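Local coordinates for nitrate transport protein (Xanthomonas axonopodis pv. citri, PDB 3KSX) that probably binds alkanesulfonates in the periplasm as the SsuA substrate-binding protein and delivers them to an ABC-type importer, at residues G104-T109 / G212-S217; A85-P90 / G208-F213; L100-W105 / V304-A309. All coordinates share one frame; numbering follows the deposited sequence.

Contact 1: G104-T109 / G212-S217; sequences GWVPPT and GFFLSS
Trp105 and Phe213 lie side by side on one face of an antiparallel pair, and their rings meet at a slant: the planes of the Trp105 five-membered ring and the Phe213 ring make 46°, with Trp105 CD1 3.7 Å from Phe213 CE1. The indole reaches this place with CG anti to its own backbone N (chi1 165°), which also brings Trp105 CD1 to 3.3 Å from Gly212 O, while NE1 is hydrogen-bonded to the carbonyl of Thr210. On the edge of the Phe213 ring, near its plane, sits Gly104 O, 3.5 Å from Phe213 CD1. The two strands, 100-106 and 212-217, are neighbours in a five-stranded mixed sheet of the periplasmic-binding-protein fold, 100-106 being one of its two edge strands. Trp105 and Phe213 form a non-hydrogen-bonded pair, flanked by two hydrogen-bonded ones. Val106 and Gly212 are joined by two fairly straight bonds, Gly212 N to Val106 O (2.8 Å) and Val106 N to Gly212 O (2.9 Å). The bond from Phe214 N to Gly104 O is sound, whereas the return bond from Gly104 N to Phe214 O is weak. On the other face, Val106 CG2 touches the edge of the Phe214 ring, 3.9 Å from CD1.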
ATOM      1  N   GLY A 104      13.016  -3.154   2.341  1.00 23.56           N
ATOM      2  CA  GLY A 104      12.383  -4.384   1.927  1.00 21.60           C
ATOM      3  C   GLY A 104      11.348  -4.162   0.855  1.00 24.48           C
ATOM      4  O   GLY A 104      10.847  -3.034   0.693  1.00 21.47           O
ATOM      5  N   TRP A 105      11.082  -5.217   0.082  1.00 21.69           N
ATOM      6  CA  TRP A 105      10.178  -5.093  -1.097  1.00 23.57           C
ATOM      7  C   TRP A 105       9.079  -6.127  -1.045  1.00 23.80           C
ATOM      8  O   TRP A 105       9.370  -7.289  -0.699  1.00 23.33           O
ATOM      9  CB  TRP A 105      10.979  -5.165  -2.426  1.00 23.65           C
ATOM     10  CG  TRP A 105      10.116  -5.405  -3.667  1.00 23.03           C
ATOM     11  CD1 TRP A 105       9.186  -4.586  -4.177  1.00 20.60           C
ATOM     12  CD2 TRP A 105      10.043  -6.618  -4.440  1.00 20.46           C
ATOM     13  NE1 TRP A 105       8.584  -5.153  -5.308  1.00 22.15           N
ATOM     14  CE2 TRP A 105       9.074  -6.415  -5.460  1.00 25.11           C
ATOM     15  CE3 TRP A 105      10.721  -7.835  -4.375  1.00 27.01           C
ATOM     16  CZ2 TRP A 105       8.755  -7.401  -6.420  1.00 26.20           C
ATOM     17  CZ3 TRP A 105      10.365  -8.833  -5.259  1.00 27.10           C
ATOM     18  CH2 TRP A 105       9.392  -8.603  -6.292  1.00 27.56           C
ATOM     19  N   VAL A 106       7.851  -5.695  -1.387  1.00 23.87           N
ATOM     20  CA  VAL A 106       6.642  -6.472  -1.246  1.00 25.17           C
ATOM     21  C   VAL A 106       6.145  -6.614  -2.697  1.00 23.54           C
ATOM     22  O   VAL A 106       5.850  -5.610  -3.352  1.00 23.40           O
ATOM     23  CB  VAL A 106       5.538  -5.657  -0.470  1.00 25.59           C
ATOM     24  CG1 VAL A 106       4.269  -6.483  -0.408  1.00 29.48           C
ATOM     25  CG2 VAL A 106       6.000  -5.286   0.979  1.00 30.30           C
ATOM     26  N   PRO A 107       6.113  -7.832  -3.241  1.00 24.60           N
ATOM     27  CA  PRO A 107       5.661  -7.926  -4.623  1.00 24.48           C
ATOM     28  C   PRO A 107       4.203  -7.438  -4.881  1.00 24.50           C
ATOM     29  O   PRO A 107       3.369  -7.320  -3.959  1.00 21.74           O
ATOM     30  CB  PRO A 107       5.807  -9.389  -4.898  1.00 25.45           C
ATOM     31  CG  PRO A 107       6.985  -9.778  -3.910  1.00 24.49           C
ATOM     32  CD  PRO A 107       6.417  -9.167  -2.713  1.00 23.91           C
ATOM     33  N   PRO A 108       3.909  -7.081  -6.129  1.00 24.09           N
ATOM     34  CA  PRO A 108       2.640  -6.389  -6.284  1.00 22.90           C
ATOM     35  C   PRO A 108       1.418  -7.320  -6.276  1.00 24.66           C
ATOM     36  O   PRO A 108       1.526  -8.554  -6.445  1.00 22.89           O
ATOM     37  CB  PRO A 108       2.760  -5.763  -7.718  1.00 22.54           C
ATOM     38  CG  PRO A 108       3.658  -6.753  -8.433  1.00 25.29           C
ATOM     39  CD  PRO A 108       4.680  -7.115  -7.372  1.00 22.88           C
ATOM     40  N   THR A 109       0.257  -6.734  -6.054  1.00 21.83           N
ATOM     41  CA  THR A 109      -1.026  -7.472  -6.030  1.00 24.80           C
ATOM     42  C   THR A 109      -2.009  -6.768  -6.946  1.00 23.41           C
ATOM     43  O   THR A 109      -2.900  -6.007  -6.491  1.00 24.55           O
ATOM     44  CB  THR A 109      -1.570  -7.598  -4.557  1.00 25.46           C
ATOM     45  OG1 THR A 109      -1.644  -6.327  -3.984  1.00 31.83           O
ATOM     46  CG2 THR A 109      -0.627  -8.350  -3.712  1.00 27.47           C
ATOM     47  N   GLY A 212       5.178  -2.843  -3.343  1.00 22.94           N
ATOM     48  CA  GLY A 212       5.231  -1.877  -2.230  1.00 21.85           C
ATOM     49  C   GLY A 212       6.569  -2.071  -1.501  1.00 22.55           C
ATOM     50  O   GLY A 212       7.415  -2.892  -1.919  1.00 22.15           O
ATOM     51  N   PHE A 213       6.716  -1.388  -0.356  1.00 22.53           N
ATOM     52  CA  PHE A 213       8.018  -1.357   0.296  1.00 20.96           C
ATOM     53  C   PHE A 213       7.877  -1.363   1.806  1.00 20.01           C
ATOM     54  O   PHE A 213       6.822  -0.918   2.300  1.00 22.13           O
ATOM     55  CB  PHE A 213       8.814  -0.124  -0.206  1.00 20.85           C
ATOM     56  CG  PHE A 213       9.157  -0.186  -1.663  1.00 20.29           C
ATOM     57  CD1 PHE A 213      10.120  -1.095  -2.101  1.00 20.22           C
ATOM     58  CD2 PHE A 213       8.484   0.558  -2.601  1.00 18.56           C
ATOM     59  CE1 PHE A 213      10.445  -1.179  -3.425  1.00 24.63           C
ATOM     60  CE2 PHE A 213       8.788   0.457  -3.958  1.00 21.45           C
ATOM     61  CZ  PHE A 213       9.776  -0.455  -4.363  1.00 21.05           C
ATOM     62  N   PHE A 214       8.880  -1.902   2.513  1.00 22.09           N
ATOM     63  CA  PHE A 214       9.129  -1.530   3.902  1.00 23.35           C
ATOM     64  C   PHE A 214      10.137  -0.360   3.951  1.00 22.57           C
ATOM     65  O   PHE A 214      11.151  -0.423   3.260  1.00 22.60           O
ATOM     66  CB  PHE A 214       9.535  -2.755   4.700  1.00 23.95           C
ATOM     67  CG  PHE A 214       8.356  -3.441   5.254  1.00 32.55           C
ATOM     68  CD1 PHE A 214       7.585  -4.301   4.431  1.00 36.30           C
ATOM     69  CD2 PHE A 214       7.895  -3.123   6.539  1.00 35.19           C
ATOM     70  CE1 PHE A 214       6.368  -4.912   4.948  1.00 33.61           C
ATOM     71  CE2 PHE A 214       6.756  -3.706   7.052  1.00 39.41           C
ATOM     72  CZ  PHE A 214       5.970  -4.585   6.258  1.00 35.43           C
ATOM     73  N   LEU A 215       9.766   0.735   4.629  1.00 22.02           N
ATOM     74  CA  LEU A 215      10.534   1.981   4.791  1.00 21.96           C
ATOM     75  C   LEU A 215      11.061   2.045   6.241  1.00 23.26           C
ATOM     76  O   LEU A 215      10.419   1.622   7.197  1.00 22.18           O
ATOM     77  CB  LEU A 215       9.728   3.264   4.447  1.00 20.56           C
ATOM     78  CG  LEU A 215       9.285   3.447   2.963  1.00 16.83           C
ATOM     79  CD1 LEU A 215      10.374   2.911   1.954  1.00 21.09           C
ATOM     80  CD2 LEU A 215       7.971   2.671   2.694  1.00 21.85           C
ATOM     81  N   SER A 216      12.232   2.611   6.401  1.00 23.34           N
ATOM     82  CA  SER A 216      12.758   2.758   7.756  1.00 24.65           C
ATOM     83  C   SER A 216      13.366   4.136   7.867  1.00 22.80           C
ATOM     84  O   SER A 216      13.734   4.802   6.831  1.00 22.29           O
ATOM     85  CB  SER A 216      13.849   1.706   7.984  1.00 25.73           C
ATOM     86  OG  SER A 216      14.409   1.771   9.300  1.00 29.99           O
ATOM     87  N   SER A 217      13.517   4.560   9.123  1.00 22.34           N
ATOM     88  CA  SER A 217      14.342   5.661   9.513  1.00 21.59           C
ATOM     89  C   SER A 217      15.781   5.304   9.120  1.00 24.33           C
ATOM     90  O   SER A 217      16.196   4.149   9.298  1.00 23.36           O
ATOM     91  CB  SER A 217      14.214   5.801  11.067  1.00 23.45           C
ATOM     92  OG  SER A 217      15.395   6.312  11.678  1.00 27.77           O
TER

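Contact 2: A85-P90 / G208-F213; sequences AGDIPP and GLTGGF
Ala85 and Phe213 form an antiparallel hydrogen-bonded pair, with Phe213 N to Ala85 O at 2.7 Å and Ala85 N to Phe213 O at 2.9 Å, both bonds nearly straight and almost collinear with the accepting carbonyl. The regular pairing stops here, though the backbones stay close at Gly86 and Gly212 (CA atoms 4.0 Å apart), and Asp87 carries the contact. Asp87 CA lies at the edge of the Phe213 ring, 3.8 Å from Phe213 CD2, Asp87 CB is near CE2, and Pro90 CG approaches the same ring more loosely. Asp87 CB also lies 3.2 Å from Gly211 O. With chi1 at 60°, Asp87 CG sits between its backbone N and carbonyl carbon, and the carboxylate extends towards Thr210, whose CB is 3.9 Å from Asp87 OD2. Two waters link them: one donates to Asp87 OD2 (2.6 Å) and accepts from Thr210 OG1; another donates to the same oxygen and accepts from Thr210 N. A further water accepts from Asp87 N and also lies close to Gly211 O. Gly211 has phi 114° and psi -140°, a conformation open chiefly to glycine. Gly86 N is hydrogen-bonded to O1 of the bound MOPS, a sulfonic acid that probably came from the crystallisation liquor. A strand end turning into a helix, 82-86 into 88-95, and binding it through a backbone N-H is consistent with the ligand pocket of an alkanesulfonate-binding protein.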
ATOM      1  N   ALA A  85       4.310   0.338   3.078  1.00 20.86           N
ATOM      2  CA  ALA A  85       3.454   1.197   2.244  1.00 20.68           C
ATOM      3  C   ALA A  85       3.581   0.765   0.807  1.00 23.16           C
ATOM      4  O   ALA A  85       4.484  -0.037   0.469  1.00 23.56           O
ATOM      5  CB  ALA A  85       3.918   2.604   2.369  1.00 20.32           C
ATOM      6  N   GLY A  86       2.736   1.364  -0.037  1.00 22.20           N
ATOM      7  CA  GLY A  86       2.773   1.258  -1.531  1.00 20.85           C
ATOM      8  C   GLY A  86       4.064   1.802  -2.158  1.00 21.72           C
ATOM      9  O   GLY A  86       4.927   2.317  -1.493  1.00 20.73           O
ATOM     10  N   ASP A  87       4.159   1.762  -3.477  1.00 22.34           N
ATOM     11  CA  ASP A  87       5.372   2.189  -4.134  1.00 22.07           C
ATOM     12  C   ASP A  87       5.428   3.745  -4.190  1.00 21.26           C
ATOM     13  O   ASP A  87       6.492   4.390  -4.106  1.00 20.58           O
ATOM     14  CB  ASP A  87       5.438   1.594  -5.524  1.00 22.33           C
ATOM     15  CG  ASP A  87       4.310   1.967  -6.441  1.00 22.27           C
ATOM     16  OD1 ASP A  87       3.127   2.174  -6.068  1.00 21.89           O
ATOM     17  OD2 ASP A  87       4.584   1.967  -7.692  1.00 24.99           O
ATOM     18  N   ILE A  88       4.257   4.374  -4.240  1.00 20.41           N
ATOM     19  CA  ILE A  88       4.174   5.862  -4.361  1.00 20.20           C
ATOM     20  C   ILE A  88       4.419   6.706  -3.114  1.00 21.22           C
ATOM     21  O   ILE A  88       5.082   7.804  -3.240  1.00 18.65           O
ATOM     22  CB  ILE A  88       2.829   6.326  -5.071  1.00 21.19           C
ATOM     23  CG1 ILE A  88       2.565   5.500  -6.356  1.00 21.17           C
ATOM     24  CG2 ILE A  88       2.759   7.888  -5.282  1.00 22.82           C
ATOM     25  CD1 ILE A  88       3.781   5.530  -7.371  1.00 28.65           C
ATOM     26  N   PRO A  89       3.943   6.242  -1.927  1.00 19.35           N
ATOM     27  CA  PRO A  89       4.147   7.097  -0.734  1.00 20.90           C
ATOM     28  C   PRO A  89       5.620   7.531  -0.487  1.00 19.76           C
ATOM     29  O   PRO A  89       5.879   8.747  -0.278  1.00 19.59           O
ATOM     30  CB  PRO A  89       3.582   6.287   0.404  1.00 20.52           C
ATOM     31  CG  PRO A  89       2.355   5.517  -0.288  1.00 22.34           C
ATOM     32  CD  PRO A  89       3.012   5.131  -1.642  1.00 20.05           C
ATOM     33  N   PRO A  90       6.585   6.597  -0.586  1.00 20.69           N
ATOM     34  CA  PRO A  90       7.946   7.020  -0.360  1.00 22.18           C
ATOM     35  C   PRO A  90       8.483   8.005  -1.372  1.00 22.06           C
ATOM     36  O   PRO A  90       9.354   8.793  -1.028  1.00 25.06           O
ATOM     37  CB  PRO A  90       8.777   5.728  -0.352  1.00 21.59           C
ATOM     38  CG  PRO A  90       7.880   4.650  -0.923  1.00 21.59           C
ATOM     39  CD  PRO A  90       6.446   5.132  -0.735  1.00 20.24           C
ATOM     40  N   GLY A 208       2.521  -3.770 -15.086  1.00 21.63           N
ATOM     41  CA  GLY A 208       3.840  -3.936 -14.534  1.00 21.98           C
ATOM     42  C   GLY A 208       4.003  -3.027 -13.306  1.00 23.20           C
ATOM     43  O   GLY A 208       5.031  -2.331 -13.162  1.00 23.38           O
ATOM     44  N   LEU A 209       2.993  -3.064 -12.392  1.00 21.82           N
ATOM     45  CA  LEU A 209       3.156  -2.386 -11.070  1.00 21.48           C
ATOM     46  C   LEU A 209       4.321  -2.954 -10.245  1.00 22.24           C
ATOM     47  O   LEU A 209       4.597  -4.175 -10.243  1.00 22.52           O
ATOM     48  CB  LEU A 209       1.814  -2.530 -10.279  1.00 21.74           C
ATOM     49  CG  LEU A 209       0.589  -1.982 -10.916  1.00 21.41           C
ATOM     50  CD1 LEU A 209      -0.621  -2.155 -10.006  1.00 23.58           C
ATOM     51  CD2 LEU A 209       0.752  -0.464 -11.059  1.00 22.69           C
ATOM     52  N   THR A 210       4.986  -2.059  -9.536  1.00 21.55           N
ATOM     53  CA  THR A 210       6.159  -2.397  -8.778  1.00 23.22           C
ATOM     54  C   THR A 210       5.924  -3.232  -7.555  1.00 22.75           C
ATOM     55  O   THR A 210       6.705  -4.158  -7.231  1.00 24.66           O
ATOM     56  CB  THR A 210       6.936  -1.113  -8.390  1.00 23.29           C
ATOM     57  OG1 THR A 210       7.258  -0.378  -9.572  1.00 25.23           O
ATOM     58  CG2 THR A 210       8.272  -1.455  -7.641  1.00 25.34           C
ATOM     59  N   GLY A 211       4.868  -2.889  -6.839  1.00 22.63           N
ATOM     60  CA  GLY A 211       4.513  -3.514  -5.560  1.00 23.58           C
ATOM     61  C   GLY A 211       4.653  -2.441  -4.476  1.00 24.04           C
ATOM     62  O   GLY A 211       4.242  -1.262  -4.646  1.00 25.60           O
ATOM     63  N   GLY A 212       5.178  -2.843  -3.343  1.00 22.94           N
ATOM     64  CA  GLY A 212       5.231  -1.877  -2.230  1.00 21.85           C
ATOM     65  C   GLY A 212       6.569  -2.071  -1.501  1.00 22.55           C
ATOM     66  O   GLY A 212       7.415  -2.892  -1.919  1.00 22.15           O
ATOM     67  N   PHE A 213       6.716  -1.388  -0.356  1.00 22.53           N
ATOM     68  CA  PHE A 213       8.018  -1.357   0.296  1.00 20.96           C
ATOM     69  C   PHE A 213       7.877  -1.363   1.806  1.00 20.01           C
ATOM     70  O   PHE A 213       6.822  -0.918   2.300  1.00 22.13           O
ATOM     71  CB  PHE A 213       8.814  -0.124  -0.206  1.00 20.85           C
ATOM     72  CG  PHE A 213       9.157  -0.186  -1.663  1.00 20.29           C
ATOM     73  CD1 PHE A 213      10.120  -1.095  -2.101  1.00 20.22           C
ATOM     74  CD2 PHE A 213       8.484   0.558  -2.601  1.00 18.56           C
ATOM     75  CE1 PHE A 213      10.445  -1.179  -3.425  1.00 24.63           C
ATOM     76  CE2 PHE A 213       8.788   0.457  -3.958  1.00 21.45           C
ATOM     77  CZ  PHE A 213       9.776  -0.455  -4.363  1.00 21.05           C
TER
HETATM   78  O   HOH W   1       7.011   2.107  -8.657  1.00 19.32           O
HETATM   79  O   HOH W   2       3.831   0.700  -9.704  1.00 29.11           O
HETATM   80  O   HOH W   3       2.251  -1.045  -7.029  1.00 30.09           O
HETATM   81  O   HOH W   4       2.042  -0.225  -4.053  1.00 49.20           O

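Contact 3: L100-W105 / V304-A309; sequences LLYVGW and VLVAPA
The tail of the chain after helix 281-296 docks here on strand 100-106, one of the two edge strands of a five-stranded mixed sheet, and Ala309 makes the largest share of the contact. Ala309 O accepts a hydrogen bond from Tyr102 N at 2.8 Å, with an N-H...O angle of 162°. Ala309 O is also approached by Leu101 CA, 3.2 Å away in a CA-H...O contact, and by one methyl of that leucine, Leu101 CD2, at 3.4 Å. It also lies at the edge of the Tyr102 ring, in its plane, near CD1. Just past this point the strand carries a classic beta bulge, in which Val103 and Gly104 both face Phe214 of the neighbouring strand 212-217. The Tyr102 ring, with CG beside its backbone N (chi1 -68°), reaches along the tail and puts Tyr102 CD1 3.8 Å from Ala309 CB. Leu100 O lies against the methyl of Ala309 from another direction, 3.6 Å from Ala309 CB. Further out along the ring, Val306 CG1 comes to 4.1 Å from Tyr102 CE1, the two side chains crossing at about a right angle. The tail is turned by a short 3-10 segment, 307-309, closed by the bond from Ala309 N to Val306 O. Tyr102 OH is hydrogen-bonded to the side chains of Gln94 and Gln287, which belong to helices 88-95 and 281-296.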
ATOM      1  N   LEU A 100      14.493   8.745   4.275  1.00 30.86           N
ATOM      2  CA  LEU A 100      14.117   7.380   4.557  1.00 27.05           C
ATOM      3  C   LEU A 100      15.012   6.406   3.832  1.00 24.05           C
ATOM      4  O   LEU A 100      15.698   6.787   2.879  1.00 25.94           O
ATOM      5  CB  LEU A 100      12.646   7.224   4.108  1.00 26.75           C
ATOM      6  CG  LEU A 100      12.312   7.601   2.661  1.00 24.40           C
ATOM      7  CD1 LEU A 100      12.582   6.356   1.789  1.00 28.03           C
ATOM      8  CD2 LEU A 100      10.783   7.814   2.637  1.00 25.54           C
ATOM      9  N   LEU A 101      14.966   5.125   4.239  1.00 22.82           N
ATOM     10  CA  LEU A 101      15.564   4.084   3.483  1.00 21.68           C
ATOM     11  C   LEU A 101      14.473   3.094   3.028  1.00 21.25           C
ATOM     12  O   LEU A 101      13.515   2.902   3.757  1.00 23.12           O
ATOM     13  CB  LEU A 101      16.577   3.335   4.396  1.00 21.60           C
ATOM     14  CG  LEU A 101      17.871   4.055   4.714  1.00 23.94           C
ATOM     15  CD1 LEU A 101      18.635   3.155   5.740  1.00 21.73           C
ATOM     16  CD2 LEU A 101      18.731   4.335   3.456  1.00 23.18           C
ATOM     17  N   TYR A 102      14.662   2.462   1.864  1.00 20.70           N
ATOM     18  CA  TYR A 102      13.857   1.298   1.435  1.00 19.92           C
ATOM     19  C   TYR A 102      14.616   0.114   1.970  1.00 19.83           C
ATOM     20  O   TYR A 102      15.753  -0.054   1.583  1.00 22.01           O
ATOM     21  CB  TYR A 102      13.874   1.223  -0.093  1.00 16.69           C
ATOM     22  CG  TYR A 102      13.150   2.339  -0.803  1.00 20.41           C
ATOM     23  CD1 TYR A 102      13.760   3.599  -0.982  1.00 19.52           C
ATOM     24  CD2 TYR A 102      11.890   2.127  -1.330  1.00 22.18           C
ATOM     25  CE1 TYR A 102      13.093   4.662  -1.728  1.00 23.15           C
ATOM     26  CE2 TYR A 102      11.223   3.129  -2.053  1.00 21.04           C
ATOM     27  CZ  TYR A 102      11.795   4.396  -2.212  1.00 21.29           C
ATOM     28  OH  TYR A 102      11.125   5.392  -2.959  1.00 23.45           O
ATOM     29  N   VAL A 103      13.999  -0.761   2.781  1.00 19.25           N
ATOM     30  CA  VAL A 103      14.754  -1.820   3.435  1.00 20.77           C
ATOM     31  C   VAL A 103      14.134  -3.197   3.034  1.00 21.21           C
ATOM     32  O   VAL A 103      14.648  -4.283   3.350  1.00 23.69           O
ATOM     33  CB  VAL A 103      14.780  -1.614   5.010  1.00 19.72           C
ATOM     34  CG1 VAL A 103      15.425  -0.224   5.353  1.00 22.53           C
ATOM     35  CG2 VAL A 103      13.276  -1.715   5.598  1.00 23.71           C
ATOM     36  N   GLY A 104      13.016  -3.154   2.341  1.00 23.56           N
ATOM     37  CA  GLY A 104      12.383  -4.384   1.927  1.00 21.60           C
ATOM     38  C   GLY A 104      11.348  -4.162   0.855  1.00 24.48           C
ATOM     39  O   GLY A 104      10.847  -3.034   0.693  1.00 21.47           O
ATOM     40  N   TRP A 105      11.082  -5.217   0.082  1.00 21.69           N
ATOM     41  CA  TRP A 105      10.178  -5.093  -1.097  1.00 23.57           C
ATOM     42  C   TRP A 105       9.079  -6.127  -1.045  1.00 23.80           C
ATOM     43  O   TRP A 105       9.370  -7.289  -0.699  1.00 23.33           O
ATOM     44  CB  TRP A 105      10.979  -5.165  -2.426  1.00 23.65           C
ATOM     45  CG  TRP A 105      10.116  -5.405  -3.667  1.00 23.03           C
ATOM     46  CD1 TRP A 105       9.186  -4.586  -4.177  1.00 20.60           C
ATOM     47  CD2 TRP A 105      10.043  -6.618  -4.440  1.00 20.46           C
ATOM     48  NE1 TRP A 105       8.584  -5.153  -5.308  1.00 22.15           N
ATOM     49  CE2 TRP A 105       9.074  -6.415  -5.460  1.00 25.11           C
ATOM     50  CE3 TRP A 105      10.721  -7.835  -4.375  1.00 27.01           C
ATOM     51  CZ2 TRP A 105       8.755  -7.401  -6.420  1.00 26.20           C
ATOM     52  CZ3 TRP A 105      10.365  -8.833  -5.259  1.00 27.10           C
ATOM     53  CH2 TRP A 105       9.392  -8.603  -6.292  1.00 27.56           C
ATOM     54  N   VAL A 304      13.102  12.620  -8.150  1.00 34.26           N
ATOM     55  CA  VAL A 304      13.494  11.920  -6.932  1.00 30.86           C
ATOM     56  C   VAL A 304      14.520  10.904  -7.371  1.00 29.60           C
ATOM     57  O   VAL A 304      14.312  10.254  -8.377  1.00 30.83           O
ATOM     58  CB  VAL A 304      12.303  11.183  -6.271  1.00 30.95           C
ATOM     59  CG1 VAL A 304      12.814  10.117  -5.262  1.00 31.30           C
ATOM     60  CG2 VAL A 304      11.371  12.210  -5.597  1.00 31.98           C
ATOM     61  N   LEU A 305      15.586  10.757  -6.610  1.00 26.10           N
ATOM     62  CA  LEU A 305      16.609   9.694  -6.843  1.00 23.84           C
ATOM     63  C   LEU A 305      16.424   8.579  -5.859  1.00 22.47           C
ATOM     64  O   LEU A 305      16.634   8.723  -4.629  1.00 23.39           O
ATOM     65  CB  LEU A 305      18.024  10.269  -6.780  1.00 23.87           C
ATOM     66  CG  LEU A 305      18.162  11.253  -7.945  1.00 24.99           C
ATOM     67  CD1 LEU A 305      19.319  12.235  -7.614  1.00 32.57           C
ATOM     68  CD2 LEU A 305      18.359  10.492  -9.243  1.00 29.72           C
ATOM     69  N   VAL A 306      16.026   7.446  -6.397  1.00 22.91           N
ATOM     70  CA  VAL A 306      15.701   6.308  -5.518  1.00 21.80           C
ATOM     71  C   VAL A 306      16.941   5.561  -4.974  1.00 21.99           C
ATOM     72  O   VAL A 306      16.977   5.176  -3.773  1.00 19.65           O
ATOM     73  CB  VAL A 306      14.791   5.296  -6.312  1.00 23.12           C
ATOM     74  CG1 VAL A 306      14.672   3.997  -5.493  1.00 22.50           C
ATOM     75  CG2 VAL A 306      13.409   5.939  -6.666  1.00 24.65           C
ATOM     76  N   ALA A 307      17.918   5.276  -5.860  1.00 22.48           N
ATOM     77  CA  ALA A 307      19.026   4.403  -5.516  1.00 23.08           C
ATOM     78  C   ALA A 307      19.761   4.837  -4.229  1.00 22.52           C
ATOM     79  O   ALA A 307      20.151   4.002  -3.412  1.00 21.15           O
ATOM     80  CB  ALA A 307      20.030   4.258  -6.742  1.00 22.25           C
ATOM     81  N   PRO A 308      19.974   6.168  -4.016  1.00 22.30           N
ATOM     82  CA  PRO A 308      20.745   6.370  -2.748  1.00 23.28           C
ATOM     83  C   PRO A 308      19.985   6.116  -1.442  1.00 22.94           C
ATOM     84  O   PRO A 308      20.596   6.167  -0.369  1.00 21.36           O
ATOM     85  CB  PRO A 308      21.133   7.830  -2.780  1.00 24.22           C
ATOM     86  CG  PRO A 308      20.855   8.329  -4.216  1.00 25.17           C
ATOM     87  CD  PRO A 308      19.921   7.380  -4.877  1.00 23.20           C
ATOM     88  N   ALA A 309      18.663   5.928  -1.539  1.00 23.17           N
ATOM     89  CA  ALA A 309      17.806   5.585  -0.417  1.00 22.52           C
ATOM     90  C   ALA A 309      17.661   4.073  -0.249  1.00 22.38           C
ATOM     91  O   ALA A 309      16.928   3.650   0.619  1.00 21.58           O
ATOM     92  CB  ALA A 309      16.445   6.274  -0.559  1.00 24.21           C
TER

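All three contacts reach one five-stranded sheet. Strand 212-217 runs between 82-86 and 100-106, so contacts 1 and 2, whose centres are 7 Å apart, lie on its two sides and share Gly212 and Phe213. They are also tied by the indole of contact 1, with Trp105 NE1 2.9 Å from Thr210 O of contact 2. Contact 3 extends from the edge strand 100-106, its centre about 10 Å from that of contact 1; Phe213 and Tyr102 meet edge-to-face, with Phe213 CG 3.6 Å from Tyr102 CD2. The bound MOPS hydrogen-bonds Gly86 N in contact 2 and, weakly, Thr109 OG1 in contact 1.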